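Local atomic coordinates of DNA polymerase (PDB entry 2PYJ), a protein that replicates the genome of Bacillus phage phi29 by protein-primed, strand-displacing DNA synthesis and proofreads with a 3'-5' exonuclease. Residues Ile94-Gln99 against Asp398-Val403; Met102-Leu107 against Lys114-Ile119. The protein carries 2 engineered substitutions. One frame throughout, in Å; residues are numbered along the deposited sequence.

Contact 1 (Ile94-Gln99 against Asp398-Val403); sequences ISRMGQ and DVTGKV. With EDO (1,2-ethanediol), chain B; EDO (1,2-ethanediol), chain C; EDO (1,2-ethanediol), chain D; nucleotides of chain A.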
loop_
_atom_site.group_PDB
_atom_site.type_symbol
_atom_site.label_atom_id
_atom_site.label_comp_id
_atom_site.label_asym_id
_atom_site.label_seq_id
_atom_site.Cartn_x
_atom_site.Cartn_y
_atom_site.Cartn_z
ATOM N N ILE G 94 -5.921 -11.119 10.553
ATOM C CA ILE G 94 -4.597 -11.146 9.958
ATOM C C ILE G 94 -4.813 -11.603 8.525
ATOM O O ILE G 94 -5.305 -12.694 8.295
ATOM C CB ILE G 94 -3.638 -12.132 10.698
ATOM C CG1 ILE G 94 -3.443 -11.704 12.155
ATOM C CG2 ILE G 94 -2.269 -12.219 9.962
ATOM C CD1 ILE G 94 -2.809 -12.795 13.071
ATOM N N SER G 95 -4.459 -10.757 7.556
ATOM C CA SER G 95 -4.769 -11.046 6.163
ATOM C C SER G 95 -3.848 -12.132 5.581
ATOM O O SER G 95 -2.843 -12.505 6.193
ATOM C CB SER G 95 -4.688 -9.770 5.320
ATOM O OG SER G 95 -3.359 -9.293 5.237
ATOM N N ARG G 96 -4.222 -12.637 4.407
ATOM C CA ARG G 96 -3.365 -13.534 3.596
ATOM C C ARG G 96 -1.953 -12.966 3.367
ATOM O O ARG G 96 -0.985 -13.730 3.238
ATOM C CB ARG G 96 -3.986 -13.768 2.210
ATOM C CG ARG G 96 -4.966 -14.906 2.087
ATOM C CD ARG G 96 -5.366 -15.075 0.616
ATOM N NE ARG G 96 -6.612 -15.828 0.454
ATOM C CZ ARG G 96 -6.690 -17.136 0.229
ATOM N NH1 ARG G 96 -5.589 -17.889 0.128
ATOM N NH2 ARG G 96 -7.877 -17.705 0.110
ATOM N N MET G 97 -1.851 -11.641 3.270
ATOM C CA MET G 97 -0.558 -10.973 3.063
ATOM C C MET G 97 0.224 -10.736 4.370
ATOM O O MET G 97 1.291 -10.131 4.338
ATOM C CB MET G 97 -0.730 -9.636 2.325
ATOM C CG MET G 97 -1.598 -9.694 1.077
ATOM S SD MET G 97 -0.838 -8.965 -0.384
ATOM C CE MET G 97 -0.158 -10.432 -1.149
ATOM N N GLY G 98 -0.310 -11.197 5.502
ATOM C CA GLY G 98 0.352 -11.044 6.810
ATOM C C GLY G 98 0.159 -9.693 7.487
ATOM O O GLY G 98 0.934 -9.315 8.368
ATOM N N GLN G 99 -0.883 -8.968 7.094
ATOM C CA GLN G 99 -1.196 -7.677 7.713
ATOM C C GLN G 99 -2.086 -7.893 8.950
ATOM O O GLN G 99 -3.097 -8.573 8.866
ATOM C CB GLN G 99 -1.887 -6.762 6.696
ATOM C CG GLN G 99 -0.984 -6.404 5.473
ATOM C CD GLN G 99 -1.717 -6.387 4.105
ATOM O OE1 GLN G 99 -1.197 -5.821 3.122
ATOM N NE2 GLN G 99 -2.903 -7.028 4.029
ATOM N N ASP G 398 -12.475 -12.128 -1.271
ATOM C CA ASP G 398 -11.801 -13.147 -0.464
ATOM C C ASP G 398 -11.140 -12.505 0.756
ATOM O O ASP G 398 -10.124 -11.830 0.626
ATOM C CB ASP G 398 -10.749 -13.877 -1.316
ATOM C CG ASP G 398 -10.220 -15.160 -0.652
ATOM O OD1 ASP G 398 -9.474 -15.906 -1.330
ATOM O OD2 ASP G 398 -10.543 -15.427 0.524
ATOM N N VAL G 399 -11.736 -12.709 1.934
ATOM C CA VAL G 399 -11.169 -12.213 3.200
ATOM C C VAL G 399 -10.690 -13.362 4.098
ATOM O O VAL G 399 -10.665 -13.238 5.332
ATOM C CB VAL G 399 -12.148 -11.313 3.998
ATOM C CG1 VAL G 399 -12.123 -9.878 3.447
ATOM C CG2 VAL G 399 -13.549 -11.896 4.001
ATOM N N THR G 400 -10.325 -14.474 3.470
ATOM C CA THR G 400 -9.669 -15.574 4.160
ATOM C C THR G 400 -8.372 -15.062 4.769
ATOM O O THR G 400 -7.618 -14.332 4.126
ATOM C CB THR G 400 -9.352 -16.720 3.198
ATOM O OG1 THR G 400 -10.533 -17.078 2.479
ATOM C CG2 THR G 400 -8.819 -17.950 3.950
ATOM N N GLY G 401 -8.125 -15.434 6.014
ATOM C CA GLY G 401 -6.948 -14.953 6.732
ATOM C C GLY G 401 -6.114 -16.042 7.374
ATOM O O GLY G 401 -6.361 -17.236 7.186
ATOM N N LYS G 402 -5.122 -15.610 8.136
ATOM C CA LYS G 402 -4.211 -16.524 8.821
ATOM C C LYS G 402 -4.623 -16.724 10.267
ATOM O O LYS G 402 -5.002 -15.774 10.960
ATOM C CB LYS G 402 -2.773 -15.998 8.744
ATOM C CG LYS G 402 -2.193 -15.976 7.330
ATOM C CD LYS G 402 -0.719 -15.650 7.348
ATOM C CE LYS G 402 -0.126 -15.620 5.951
ATOM N NZ LYS G 402 1.356 -15.641 6.011
ATOM N N VAL G 403 -4.526 -17.972 10.711
ATOM C CA VAL G 403 -4.888 -18.377 12.060
ATOM C C VAL G 403 -3.621 -18.760 12.840
ATOM O O VAL G 403 -2.919 -19.704 12.460
ATOM C CB VAL G 403 -5.866 -19.572 12.036
ATOM C CG1 VAL G 403 -6.177 -20.064 13.470
ATOM C CG2 VAL G 403 -7.145 -19.186 11.303
HETATM C C1 EDO B . -9.074 -13.847 10.109
HETATM O O1 EDO B . -8.408 -12.886 9.257
HETATM C C2 EDO B . -8.085 -14.656 10.952
HETATM O O2 EDO B . -6.900 -13.901 11.312
HETATM C C1 EDO C . 2.302 -14.453 9.005
HETATM O O1 EDO C . 2.450 -13.762 7.759
HETATM C C2 EDO C . 1.399 -13.645 9.926
HETATM O O2 EDO C . 2.063 -12.432 10.303
HETATM C C1 EDO D . 3.385 -8.006 5.794
HETATM O O1 EDO D . 4.249 -7.560 6.858
HETATM C C2 EDO D . 4.081 -9.098 4.981
HETATM O O2 EDO D . 3.786 -10.418 5.487
ATOM P P DG A 5 3.518 -18.383 7.127
ATOM O OP1 DG A 5 4.036 -19.012 8.369
ATOM O OP2 DG A 5 2.127 -17.913 7.075
ATOM O "O5'" DG A 5 4.417 -17.131 6.744
ATOM C "C5'" DG A 5 5.820 -17.210 6.807
ATOM C "C4'" DG A 5 6.425 -15.939 6.258
ATOM O "O4'" DG A 5 6.550 -16.088 4.824
ATOM C "C3'" DG A 5 5.610 -14.655 6.485
ATOM O "O3'" DG A 5 6.439 -13.679 7.047
ATOM C "C2'" DG A 5 5.183 -14.253 5.079
ATOM C "C1'" DG A 5 6.371 -14.799 4.297
ATOM N N9 DG A 5 6.220 -14.710 2.847
ATOM C C8 DG A 5 5.078 -14.811 2.074
ATOM N N7 DG A 5 5.292 -14.620 0.797
ATOM C C5 DG A 5 6.658 -14.373 0.714
ATOM C C6 DG A 5 7.496 -14.080 -0.399
ATOM O O6 DG A 5 7.207 -13.995 -1.601
ATOM N N1 DG A 5 8.827 -13.895 -0.019
ATOM C C2 DG A 5 9.316 -13.958 1.258
ATOM N N2 DG A 5 10.645 -13.736 1.399
ATOM N N3 DG A 5 8.551 -14.211 2.318
ATOM C C4 DG A 5 7.240 -14.413 1.970
HETATM O O HOH W 1 1.995 -15.277 3.341
HETATM O O HOH W 2 -6.898 -11.852 3.612
HETATM O O HOH W 3 -7.723 -12.995 1.003
#
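Ile94 and Lys402 meet through one backbone hydrogen bond, Lys402 N to Ile94 O at 2.9 Å and nearly straight (162°), just where the chain runs from Ile94 into a type I turn, Ser95 to Gly98. Two long side chains, Arg96 and Lys402, carry the rest. The extended chain of Arg96 reaches back along 398-403: its CG lies 3.4 Å from Thr400 O, and its NH2 forms a salt bridge with Asp398 OD1 at 2.8 Å. The hydrogen bond within that pair is weak and bent, and the guanidinium and carboxylate planes stand 77° apart. Thr400 CG2 covers one guanidinium face. Asp398 is itself held by an Asx turn: its OD2 takes Thr400 N and, with the syn lone pair, Thr400 OG1 at 2.6 Å. A water bridges Arg96 N and Thr400 O; another donates to Asp398 O and is met only weakly by Arg96 NE.

Lys402 runs alongside the turn. Its CB packs on Ile94 CG2, its CG passes Ser95 O, and the chain, extended beyond CG, brings CE to 3.4 Å from Arg96 O. NZ thereby arrives at the DNA, donating to OP2 of guanine nucleotide 5 of chain A at 2.6 Å; an ethanediol and a water, the latter weakly bonded to Arg96 O, are its further partners. The turn thus flanks a phosphate-binding lysine. Ser95 OG, accepting from Gln99 N at 3.1 Å, steadies the turn internally.

Around the contact, Ile94 ends strand 89-94 of the exonuclease region, while Lys402 begins strand 402-406 of the two-stranded TPR2 sheet in the polymerisation region, so the contact bridges the two. From the partner strand 412-416, Phe414 packs on Ile94 and Leu416 on Arg96 and Thr400.

Contact 2 (Met102-Leu107 against Lys114-Ile119); sequences MIDICL and KIHTVI. With nucleotides of chain E.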
loop_
_atom_site.group_PDB
_atom_site.type_symbol
_atom_site.label_atom_id
_atom_site.label_comp_id
_atom_site.label_asym_id
_atom_site.label_seq_id
_atom_site.Cartn_x
_atom_site.Cartn_y
_atom_site.Cartn_z
ATOM N N MET G 102 -6.421 -6.627 13.963
ATOM C CA MET G 102 -7.181 -6.768 15.208
ATOM C C MET G 102 -6.813 -8.024 15.991
ATOM O O MET G 102 -6.560 -9.066 15.411
ATOM C CB MET G 102 -8.683 -6.804 14.879
ATOM C CG MET G 102 -9.608 -6.688 16.074
ATOM S SD MET G 102 -11.327 -6.963 15.624
ATOM C CE MET G 102 -11.334 -8.738 15.365
ATOM N N ILE G 103 -6.770 -7.885 17.317
ATOM C CA ILE G 103 -6.791 -9.011 18.250
ATOM C C ILE G 103 -7.953 -8.759 19.198
ATOM O O ILE G 103 -7.979 -7.747 19.899
ATOM C CB ILE G 103 -5.487 -9.132 19.095
ATOM C CG1 ILE G 103 -4.249 -9.237 18.198
ATOM C CG2 ILE G 103 -5.571 -10.360 20.030
ATOM C CD1 ILE G 103 -2.955 -9.227 18.962
ATOM N N ASP G 104 -8.915 -9.680 19.217
ATOM C CA ASP G 104 -10.091 -9.541 20.052
ATOM C C ASP G 104 -10.112 -10.639 21.128
ATOM O O ASP G 104 -10.435 -11.796 20.847
ATOM C CB ASP G 104 -11.355 -9.585 19.186
ATOM C CG ASP G 104 -12.632 -9.305 19.982
ATOM O OD1 ASP G 104 -13.716 -9.270 19.357
ATOM O OD2 ASP G 104 -12.558 -9.127 21.222
ATOM N N ILE G 105 -9.789 -10.250 22.358
ATOM C CA ILE G 105 -9.650 -11.191 23.489
ATOM C C ILE G 105 -10.935 -11.280 24.311
ATOM O O ILE G 105 -11.330 -10.317 24.968
ATOM C CB ILE G 105 -8.491 -10.780 24.416
ATOM C CG1 ILE G 105 -7.190 -10.617 23.615
ATOM C CG2 ILE G 105 -8.321 -11.805 25.561
ATOM C CD1 ILE G 105 -6.130 -9.765 24.318
ATOM N N CYS G 106 -11.562 -12.453 24.290
ATOM C CA CYS G 106 -12.855 -12.666 24.939
ATOM C C CYS G 106 -12.743 -13.387 26.287
ATOM O O CYS G 106 -12.172 -14.475 26.378
ATOM C CB CYS G 106 -13.780 -13.456 24.018
ATOM S SG CYS G 106 -15.383 -13.812 24.746
ATOM N N LEU G 107 -13.306 -12.772 27.325
ATOM C CA LEU G 107 -13.349 -13.376 28.660
ATOM C C LEU G 107 -14.653 -14.126 28.890
ATOM O O LEU G 107 -14.758 -14.951 29.806
ATOM C CB LEU G 107 -13.172 -12.303 29.739
ATOM C CG LEU G 107 -11.733 -11.883 30.061
ATOM C CD1 LEU G 107 -11.071 -11.075 28.907
ATOM C CD2 LEU G 107 -11.732 -11.097 31.354
ATOM N N LYS G 114 -20.743 -8.969 25.385
ATOM C CA LYS G 114 -19.406 -9.560 25.341
ATOM C C LYS G 114 -18.442 -8.850 26.285
ATOM O O LYS G 114 -18.350 -7.616 26.283
ATOM C CB LYS G 114 -18.855 -9.530 23.909
ATOM C CG LYS G 114 -17.599 -10.383 23.709
ATOM C CD LYS G 114 -17.202 -10.465 22.237
ATOM C CE LYS G 114 -15.973 -11.340 22.054
ATOM N NZ LYS G 114 -15.470 -11.349 20.651
ATOM N N ILE G 115 -17.739 -9.639 27.098
ATOM C CA ILE G 115 -16.687 -9.125 27.970
ATOM C C ILE G 115 -15.365 -9.346 27.249
ATOM O O ILE G 115 -14.861 -10.480 27.174
ATOM C CB ILE G 115 -16.675 -9.824 29.357
ATOM C CG1 ILE G 115 -18.074 -9.830 29.982
ATOM C CG2 ILE G 115 -15.664 -9.151 30.292
ATOM C CD1 ILE G 115 -18.709 -8.447 30.109
ATOM N N HIS G 116 -14.811 -8.267 26.700
ATOM C CA HIS G 116 -13.636 -8.381 25.852
ATOM C C HIS G 116 -12.809 -7.102 25.756
ATOM O O HIS G 116 -13.292 -5.999 26.011
ATOM C CB HIS G 116 -14.040 -8.867 24.430
ATOM C CG HIS G 116 -14.791 -7.852 23.620
ATOM N ND1 HIS G 116 -14.501 -7.595 22.300
ATOM C CD2 HIS G 116 -15.816 -7.028 23.944
ATOM C CE1 HIS G 116 -15.315 -6.662 21.843
ATOM N NE2 HIS G 116 -16.121 -6.299 22.821
ATOM N N THR G 117 -11.554 -7.291 25.382
ATOM C CA THR G 117 -10.638 -6.214 25.072
ATOM C C THR G 117 -10.208 -6.391 23.627
ATOM O O THR G 117 -9.901 -7.505 23.194
ATOM C CB THR G 117 -9.417 -6.201 26.040
ATOM O OG1 THR G 117 -9.861 -5.790 27.336
ATOM C CG2 THR G 117 -8.310 -5.226 25.549
ATOM N N VAL G 118 -10.233 -5.292 22.879
ATOM C CA VAL G 118 -9.880 -5.299 21.460
ATOM C C VAL G 118 -8.623 -4.465 21.227
ATOM O O VAL G 118 -8.498 -3.352 21.738
ATOM C CB VAL G 118 -11.035 -4.761 20.585
ATOM C CG1 VAL G 118 -10.736 -4.999 19.110
ATOM C CG2 VAL G 118 -12.336 -5.430 20.958
ATOM N N ILE G 119 -7.699 -5.021 20.444
ATOM C CA ILE G 119 -6.408 -4.398 20.200
ATOM C C ILE G 119 -6.236 -4.085 18.698
ATOM O O ILE G 119 -6.343 -4.968 17.853
ATOM C CB ILE G 119 -5.250 -5.295 20.694
ATOM C CG1 ILE G 119 -5.530 -5.795 22.127
ATOM C CG2 ILE G 119 -3.900 -4.542 20.587
ATOM C CD1 ILE G 119 -4.448 -6.686 22.695
ATOM P P DC E 2 -17.913 -5.598 6.347
ATOM O OP1 DC E 2 -18.382 -4.266 5.891
ATOM O OP2 DC E 2 -17.416 -6.581 5.349
ATOM O "O5'" DC E 2 -16.781 -5.411 7.467
ATOM C "C5'" DC E 2 -17.058 -4.574 8.578
ATOM C "C4'" DC E 2 -15.878 -4.445 9.517
ATOM O "O4'" DC E 2 -15.887 -5.555 10.434
ATOM C "C3'" DC E 2 -14.480 -4.444 8.884
ATOM O "O3'" DC E 2 -13.871 -3.207 9.153
ATOM C "C2'" DC E 2 -13.735 -5.577 9.582
ATOM C "C1'" DC E 2 -14.560 -5.737 10.851
ATOM N N1 DC E 2 -14.475 -7.059 11.547
ATOM C C2 DC E 2 -14.523 -7.085 12.955
ATOM O O2 DC E 2 -14.628 -6.025 13.593
ATOM N N3 DC E 2 -14.452 -8.286 13.585
ATOM C C4 DC E 2 -14.340 -9.416 12.879
ATOM N N4 DC E 2 -14.273 -10.565 13.563
ATOM C C5 DC E 2 -14.297 -9.419 11.447
ATOM C C6 DC E 2 -14.369 -8.233 10.827
HETATM O O HOH W 4 -13.042 -12.947 20.517
#
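Asp104 reaches across the sheet face it shares with Cys106, His116 and Val118 and bonds to both Lys114 and His116. With CG anti to the backbone N (chi1 -174°), its carboxylate reaches the neighbouring strand: OD2 accepts from His116 ND1 at 2.7 Å, within the imidazole plane, and OD1 forms a salt bridge with Lys114 NZ at 3.0 Å, met from above the carboxylate plane. Lys114 lies extended, its CD over one face of the imidazole and its CE 3.6 Å from Cys106 CB. Val118 CG2 packs against the carboxylate, 3.7 Å from Asp104 OD2. Val118 CG1 packs on Met102 CG at 3.7 Å. The bent end of Met102 turns CE to N3 of cytosine nucleotide 2 of chain E, 3.6 Å away.

On the reverse face Ile103 and Ile119 abut CB to CB, and Ile105 CD1 meets Ile119 CD1 at 3.9 Å. Leu63 and Ile70 of helix 63-76 pack on Ile119, and Val51 and Leu52 of helix 44-54 on Ile105. Strands 100-110 and 113-121, consecutive in the chain and paired antiparallel with segment axes 4.7 Å apart, form a beta hairpin within the mixed sheet of the exonuclease region.

After the earlier strands of the exonuclease sheet, the chain reaches strand 89-94, and the turn of 94-99 leads straight into strand 100-110. Contact 2 closes the short hairpin loop between that strand and 113-121. The chain then continues through the rest of the exonuclease region and into the polymerisation region before 398-403 returns to 94-99, so contact 1 closes a loop of 298 intervening residues with contact 2 nested inside it. The two centres lie about 19 Å apart, and their segments adjoin in sequence without touching otherwise. The principle illustrated is a division of labour: contact 2 builds the sheet locally, whereas contact 1 ties the turn between strands 89-94 and 100-110 to TPR2.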